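Local coordinates for ribonuclease (Nicotiana glutinosa, PDB 1IYB), which probably cleaves single-stranded RNA as a member of the ribonuclease T2 family and holds guanosine-5'-monophosphate in its pocket, at residues Phe13-Pro18 with Ala37-His43; Ala155-Ala159 with Asn187-Cys191. All blocks are in the same frame, centred on the assembly; numbering follows the deposited sequence.

Contact 1 of 2, residues Phe13-Pro18 with Ala37-His43; sequences FVQQWP and ASDFGIH. With 5GP (guanosine-5'-monophosphate), chain C.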
loop_
_atom_site.group_PDB
_atom_site.type_symbol
_atom_site.label_atom_id
_atom_site.label_comp_id
_atom_site.label_asym_id
_atom_site.label_seq_id
_atom_site.Cartn_x
_atom_site.Cartn_y
_atom_site.Cartn_z
ATOM N N PHE A 13 15.694 -1.305 8.342
ATOM C CA PHE A 13 16.685 -1.589 7.306
ATOM C C PHE A 13 16.482 -3.085 7.098
ATOM O O PHE A 13 16.772 -3.889 7.988
ATOM C CB PHE A 13 18.112 -1.292 7.777
ATOM C CG PHE A 13 19.167 -1.723 6.795
ATOM C CD1 PHE A 13 19.140 -1.275 5.475
ATOM C CD2 PHE A 13 20.174 -2.599 7.183
ATOM C CE1 PHE A 13 20.104 -1.698 4.554
ATOM C CE2 PHE A 13 21.140 -3.025 6.267
ATOM C CZ PHE A 13 21.106 -2.575 4.955
ATOM N N VAL A 14 15.969 -3.447 5.925
ATOM C CA VAL A 14 15.630 -4.833 5.620
ATOM C C VAL A 14 16.547 -5.539 4.631
ATOM O O VAL A 14 16.821 -5.023 3.550
ATOM C CB VAL A 14 14.184 -4.890 5.069
ATOM C CG1 VAL A 14 13.727 -6.335 4.920
ATOM C CG2 VAL A 14 13.252 -4.115 5.993
ATOM N N GLN A 15 17.007 -6.727 5.017
ATOM C CA GLN A 15 17.869 -7.546 4.168
ATOM C C GLN A 15 17.198 -8.896 3.923
ATOM O O GLN A 15 16.536 -9.440 4.811
ATOM C CB GLN A 15 19.231 -7.763 4.829
ATOM C CG GLN A 15 20.051 -6.498 4.968
ATOM C CD GLN A 15 21.465 -6.787 5.432
ATOM O OE1 GLN A 15 22.241 -7.426 4.717
ATOM N NE2 GLN A 15 21.804 -6.331 6.633
ATOM N N GLN A 16 17.370 -9.428 2.714
ATOM C CA GLN A 16 16.767 -10.702 2.338
ATOM C C GLN A 16 17.815 -11.775 2.080
ATOM O O GLN A 16 18.922 -11.481 1.620
ATOM C CB GLN A 16 15.915 -10.528 1.068
ATOM C CG GLN A 16 16.707 -10.032 -0.150
ATOM C CD GLN A 16 15.897 -10.039 -1.444
ATOM O OE1 GLN A 16 14.692 -10.300 -1.441
ATOM N NE2 GLN A 16 16.560 -9.746 -2.560
ATOM N N TRP A 17 17.460 -13.021 2.384
ATOM C CA TRP A 17 18.353 -14.144 2.141
ATOM C C TRP A 17 17.965 -14.736 0.787
ATOM O O TRP A 17 16.863 -15.253 0.624
ATOM C CB TRP A 17 18.209 -15.210 3.231
ATOM C CG TRP A 17 19.072 -16.395 2.950
ATOM C CD1 TRP A 17 18.659 -17.681 2.723
ATOM C CD2 TRP A 17 20.493 -16.394 2.786
ATOM N NE1 TRP A 17 19.739 -18.476 2.421
ATOM C CE2 TRP A 17 20.877 -17.713 2.452
ATOM C CE3 TRP A 17 21.483 -15.405 2.885
ATOM C CZ2 TRP A 17 22.210 -18.068 2.213
ATOM C CZ3 TRP A 17 22.811 -15.757 2.648
ATOM C CH2 TRP A 17 23.160 -17.082 2.315
ATOM N N PRO A 18 18.864 -14.660 -0.204
ATOM C CA PRO A 18 18.543 -15.203 -1.527
ATOM C C PRO A 18 18.113 -16.669 -1.547
ATOM O O PRO A 18 17.263 -17.062 -2.349
ATOM C CB PRO A 18 19.819 -14.936 -2.336
ATOM C CG PRO A 18 20.894 -14.852 -1.293
ATOM C CD PRO A 18 20.221 -14.088 -0.183
ATOM N N ALA A 37 26.287 -13.287 -5.002
ATOM C CA ALA A 37 27.105 -13.905 -3.966
ATOM C C ALA A 37 26.164 -14.477 -2.911
ATOM O O ALA A 37 25.069 -13.954 -2.706
ATOM C CB ALA A 37 28.022 -12.870 -3.340
ATOM N N SER A 38 26.588 -15.548 -2.246
ATOM C CA SER A 38 25.765 -16.169 -1.214
ATOM C C SER A 38 25.811 -15.383 0.090
ATOM O O SER A 38 26.312 -15.865 1.107
ATOM C CB SER A 38 26.216 -17.612 -0.965
ATOM O OG SER A 38 25.952 -18.423 -2.097
ATOM N N ASP A 39 25.280 -14.166 0.045
ATOM C CA ASP A 39 25.228 -13.290 1.209
ATOM C C ASP A 39 23.844 -12.665 1.223
ATOM O O ASP A 39 23.108 -12.747 0.235
ATOM C CB ASP A 39 26.254 -12.158 1.098
ATOM C CG ASP A 39 27.623 -12.641 0.669
ATOM O OD1 ASP A 39 28.140 -13.599 1.279
ATOM O OD2 ASP A 39 28.183 -12.048 -0.278
ATOM N N PHE A 40 23.472 -12.054 2.342
ATOM C CA PHE A 40 22.184 -11.385 2.381
ATOM C C PHE A 40 22.299 -10.201 1.425
ATOM O O PHE A 40 23.391 -9.670 1.210
ATOM C CB PHE A 40 21.869 -10.854 3.785
ATOM C CG PHE A 40 21.391 -11.906 4.743
ATOM C CD1 PHE A 40 22.290 -12.772 5.360
ATOM C CD2 PHE A 40 20.036 -12.031 5.030
ATOM C CE1 PHE A 40 21.846 -13.749 6.252
ATOM C CE2 PHE A 40 19.580 -13.009 5.924
ATOM C CZ PHE A 40 20.488 -13.866 6.533
ATOM N N GLY A 41 21.174 -9.804 0.841
ATOM C CA GLY A 41 21.168 -8.660 -0.054
ATOM C C GLY A 41 20.212 -7.626 0.509
ATOM O O GLY A 41 19.314 -7.965 1.278
ATOM N N ILE A 42 20.407 -6.364 0.149
ATOM C CA ILE A 42 19.528 -5.301 0.627
ATOM C C ILE A 42 18.146 -5.422 -0.010
ATOM O O ILE A 42 18.029 -5.710 -1.198
ATOM C CB ILE A 42 20.075 -3.902 0.241
ATOM C CG1 ILE A 42 21.435 -3.662 0.899
ATOM C CG2 ILE A 42 19.073 -2.820 0.647
ATOM C CD1 ILE A 42 22.163 -2.448 0.355
ATOM N N HIS A 43 17.096 -5.245 0.784
ATOM C CA HIS A 43 15.757 -5.231 0.217
ATOM C C HIS A 43 15.452 -3.733 0.155
ATOM O O HIS A 43 15.155 -3.199 -0.913
ATOM C CB HIS A 43 14.731 -5.955 1.095
ATOM C CG HIS A 43 13.363 -6.006 0.485
ATOM N ND1 HIS A 43 12.388 -6.885 0.907
ATOM C CD2 HIS A 43 12.804 -5.276 -0.510
ATOM C CE1 HIS A 43 11.289 -6.693 0.199
ATOM N NE2 HIS A 43 11.515 -5.722 -0.668
HETATM P P 5GP C . 8.447 -3.592 -0.634
HETATM O O1P 5GP C . 7.306 -2.839 -0.105
HETATM O O2P 5GP C . 9.730 -2.783 -0.611
HETATM O O3P 5GP C . 8.622 -4.942 0.145
HETATM O "O5'" 5GP C . 8.234 -4.068 -2.186
HETATM C "C5'" 5GP C . 9.182 -4.984 -2.850
HETATM C "C4'" 5GP C . 8.824 -5.323 -4.317
HETATM O "O4'" 5GP C . 10.100 -5.226 -5.093
HETATM C "C3'" 5GP C . 8.318 -6.720 -4.669
HETATM O "O3'" 5GP C . 6.917 -6.881 -4.510
HETATM C "C2'" 5GP C . 8.733 -6.925 -6.131
HETATM O "O2'" 5GP C . 7.747 -6.415 -7.055
HETATM C "C1'" 5GP C . 10.054 -6.177 -6.210
HETATM N N9 5GP C . 11.332 -6.948 -6.321
HETATM C C8 5GP C . 12.246 -6.990 -7.351
HETATM N N7 5GP C . 13.337 -7.687 -7.111
HETATM C C5 5GP C . 13.111 -8.144 -5.798
HETATM C C6 5GP C . 13.956 -8.963 -4.977
HETATM O O6 5GP C . 15.053 -9.436 -5.252
HETATM N N1 5GP C . 13.365 -9.208 -3.698
HETATM C C2 5GP C . 12.124 -8.710 -3.305
HETATM N N2 5GP C . 11.760 -9.066 -2.056
HETATM N N3 5GP C . 11.329 -7.940 -4.073
HETATM C C4 5GP C . 11.889 -7.699 -5.308
HETATM O O HOH W 1 19.076 -7.863 -2.686
#

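Contact 2 of 2, residues Ala155-Ala159 with Asn187-Cys191; sequences AIGYA and NLIEC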
loop_
_atom_site.group_PDB
_atom_site.type_symbol
_atom_site.label_atom_id
_atom_site.label_comp_id
_atom_site.label_asym_id
_atom_site.label_seq_id
_atom_site.Cartn_x
_atom_site.Cartn_y
_atom_site.Cartn_z
ATOM N N ALA A 155 26.236 -9.161 18.505
ATOM C CA ALA A 155 27.153 -8.558 17.549
ATOM C C ALA A 155 26.974 -7.061 17.322
ATOM O O ALA A 155 27.940 -6.304 17.401
ATOM C CB ALA A 155 27.063 -9.295 16.214
ATOM N N ILE A 156 25.749 -6.630 17.036
ATOM C CA ILE A 156 25.505 -5.219 16.766
ATOM C C ILE A 156 24.961 -4.423 17.947
ATOM O O ILE A 156 24.929 -3.192 17.902
ATOM C CB ILE A 156 24.556 -5.041 15.560
ATOM C CG1 ILE A 156 23.141 -5.494 15.922
ATOM C CG2 ILE A 156 25.076 -5.846 14.378
ATOM C CD1 ILE A 156 22.132 -5.260 14.817
ATOM N N GLY A 157 24.525 -5.119 18.993
ATOM C CA GLY A 157 24.021 -4.433 20.171
ATOM C C GLY A 157 22.543 -4.091 20.189
ATOM O O GLY A 157 22.074 -3.410 21.108
ATOM N N TYR A 158 21.807 -4.555 19.182
ATOM C CA TYR A 158 20.372 -4.299 19.080
ATOM C C TYR A 158 19.635 -5.570 18.668
ATOM O O TYR A 158 20.185 -6.407 17.952
ATOM C CB TYR A 158 20.098 -3.184 18.062
ATOM C CG TYR A 158 20.716 -1.861 18.444
ATOM C CD1 TYR A 158 22.067 -1.604 18.208
ATOM C CD2 TYR A 158 19.963 -0.887 19.097
ATOM C CE1 TYR A 158 22.654 -0.409 18.617
ATOM C CE2 TYR A 158 20.539 0.308 19.510
ATOM C CZ TYR A 158 21.885 0.539 19.270
ATOM O OH TYR A 158 22.462 1.712 19.701
ATOM N N ALA A 159 18.393 -5.704 19.123
ATOM C CA ALA A 159 17.576 -6.874 18.814
ATOM C C ALA A 159 16.950 -6.752 17.425
ATOM O O ALA A 159 16.275 -5.771 17.123
ATOM C CB ALA A 159 16.480 -7.031 19.857
ATOM N N ASN A 187 21.700 6.867 13.587
ATOM C CA ASN A 187 22.149 5.717 14.363
ATOM C C ASN A 187 21.101 4.626 14.520
ATOM O O ASN A 187 19.907 4.850 14.310
ATOM C CB ASN A 187 22.580 6.197 15.750
ATOM C CG ASN A 187 21.458 6.895 16.496
ATOM O OD1 ASN A 187 20.574 6.248 17.064
ATOM N ND2 ASN A 187 21.476 8.224 16.485
ATOM N N LEU A 188 21.560 3.435 14.893
ATOM C CA LEU A 188 20.658 2.315 15.111
ATOM C C LEU A 188 19.889 2.567 16.399
ATOM O O LEU A 188 20.347 3.308 17.273
ATOM C CB LEU A 188 21.437 1.003 15.260
ATOM C CG LEU A 188 22.305 0.541 14.092
ATOM C CD1 LEU A 188 22.835 -0.859 14.376
ATOM C CD2 LEU A 188 21.486 0.544 12.814
ATOM N N ILE A 189 18.720 1.947 16.509
ATOM C CA ILE A 189 17.886 2.064 17.701
ATOM C C ILE A 189 17.130 0.758 17.884
ATOM O O ILE A 189 17.024 -0.045 16.955
ATOM C CB ILE A 189 16.827 3.188 17.576
ATOM C CG1 ILE A 189 15.856 2.864 16.436
ATOM C CG2 ILE A 189 17.506 4.525 17.361
ATOM C CD1 ILE A 189 14.634 3.754 16.403
ATOM N N GLU A 190 16.613 0.534 19.084
ATOM C CA GLU A 190 15.823 -0.660 19.328
ATOM C C GLU A 190 14.526 -0.393 18.579
ATOM O O GLU A 190 14.066 0.747 18.519
ATOM C CB GLU A 190 15.524 -0.828 20.819
ATOM C CG GLU A 190 16.731 -1.138 21.688
ATOM C CD GLU A 190 17.279 -2.538 21.483
ATOM O OE1 GLU A 190 18.140 -2.948 22.290
ATOM O OE2 GLU A 190 16.861 -3.229 20.528
ATOM N N CYS A 191 13.944 -1.433 18.001
ATOM C CA CYS A 191 12.700 -1.278 17.261
ATOM C C CYS A 191 11.523 -1.008 18.193
ATOM O O CYS A 191 11.280 -1.766 19.126
ATOM C CB CYS A 191 12.404 -2.536 16.457
ATOM S SG CYS A 191 13.511 -2.883 15.051
HETATM O O HOH W 2 20.503 3.536 20.244
HETATM O O HOH W 3 15.045 -3.986 18.623
#

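Contact 1 of 2, residues Phe13-Pro18 with Ala37-His43
W17 turns the edge of its indole toward the face of F40, the six-membered rings 5.0 Å apart at their centroids and the planes at 52°. With CG anti to the backbone N (chi1 177°), the indole runs out past F40 to the backbone of D39 and S38, W17 CH2 3.6 Å from S38 O, near the ring plane. The backbones pair as antiparallel strands: Q16 and G41 form a hydrogen-bonded pair, Q16 N to G41 O at 2.8 Å and G41 N to Q16 O at 2.9 Å, and H43 N adds a bond to V14 O. The side chain of Q16 leaves this pair, extended beyond CG, to read the Watson-Crick edge of guanine in the ligand pocket. Its OE1 takes N1 of the nucleotide at 2.8 Å and, less directly, N2, while NE2 gives an almost straight bond (173°) to O6; a water joins NE2 to I42 O. H43 lays one ring face under N2 of the base, and its ND1 is tied to Q176. In the four-stranded antiparallel sheet, strand 10-16 runs between edge strand 41-48 and strand 172-182; helix 127-133 packs on F40 and helix 111-124 on F13 and I42.

Contact 2 of 2, residues Ala155-Ala159 with Asn187-Cys191
L188 and Y158 make the main apolar contact: L188 CB sits over one face of the phenol ring, 4.0 Å from its centroid and 15° off the normal, a CH-pi contact. The L188 methyl CD1 lies 4.0 Å from Y158 CD1, and I156 CD1 approaches the same methyl more loosely. At the ring's edge, near its plane, comes E190 N, 3.6 Å from Y158 CD2. Replacing Y158 by an alanine would probably open a gap beside L188 CB and leave the water on L188 O without its phenol partner. The segments join the end of helix 145-156, where G157 turns out of the helix with positive phi, to the loop that follows strand 172-182, which the C180-C191 disulfide pins to that strand. Polar bonding centres on the carboxylate of E190, whose chain bends at chi2 (-71°) to bring OE2 back to the other segment. There A159 N donates to OE2 on its syn side, 3.2 Å away and nearly straight at 166°. One water donates to both OE2 and A159 O and accepts from C191 N; another donates to L188 O and lies 2.7 Å from Y158 OH.

In the fold
Contact 1 is core and contact 2 is surface: their centres lie about 6 and 15 Å from the centre of the chain and 18 Å from each other, with nearest atoms about 6 Å apart and no touch. Both border strand 172-182 and helices 111-124 and 127-133, contact 1 through strand pairing and buried aromatic side chains, contact 2 through the end of helix 145-156 and the loop after strand 172-182; strand 10-16, part of contact 1, is also touched by I189 and C191. At 13-18 with 37-43, direct backbone bonds carry the pairing and Q16 and H43 face the bound nucleotide; at 155-159 with 187-191 one side-chain carboxylate and two bridging waters carry the polar links.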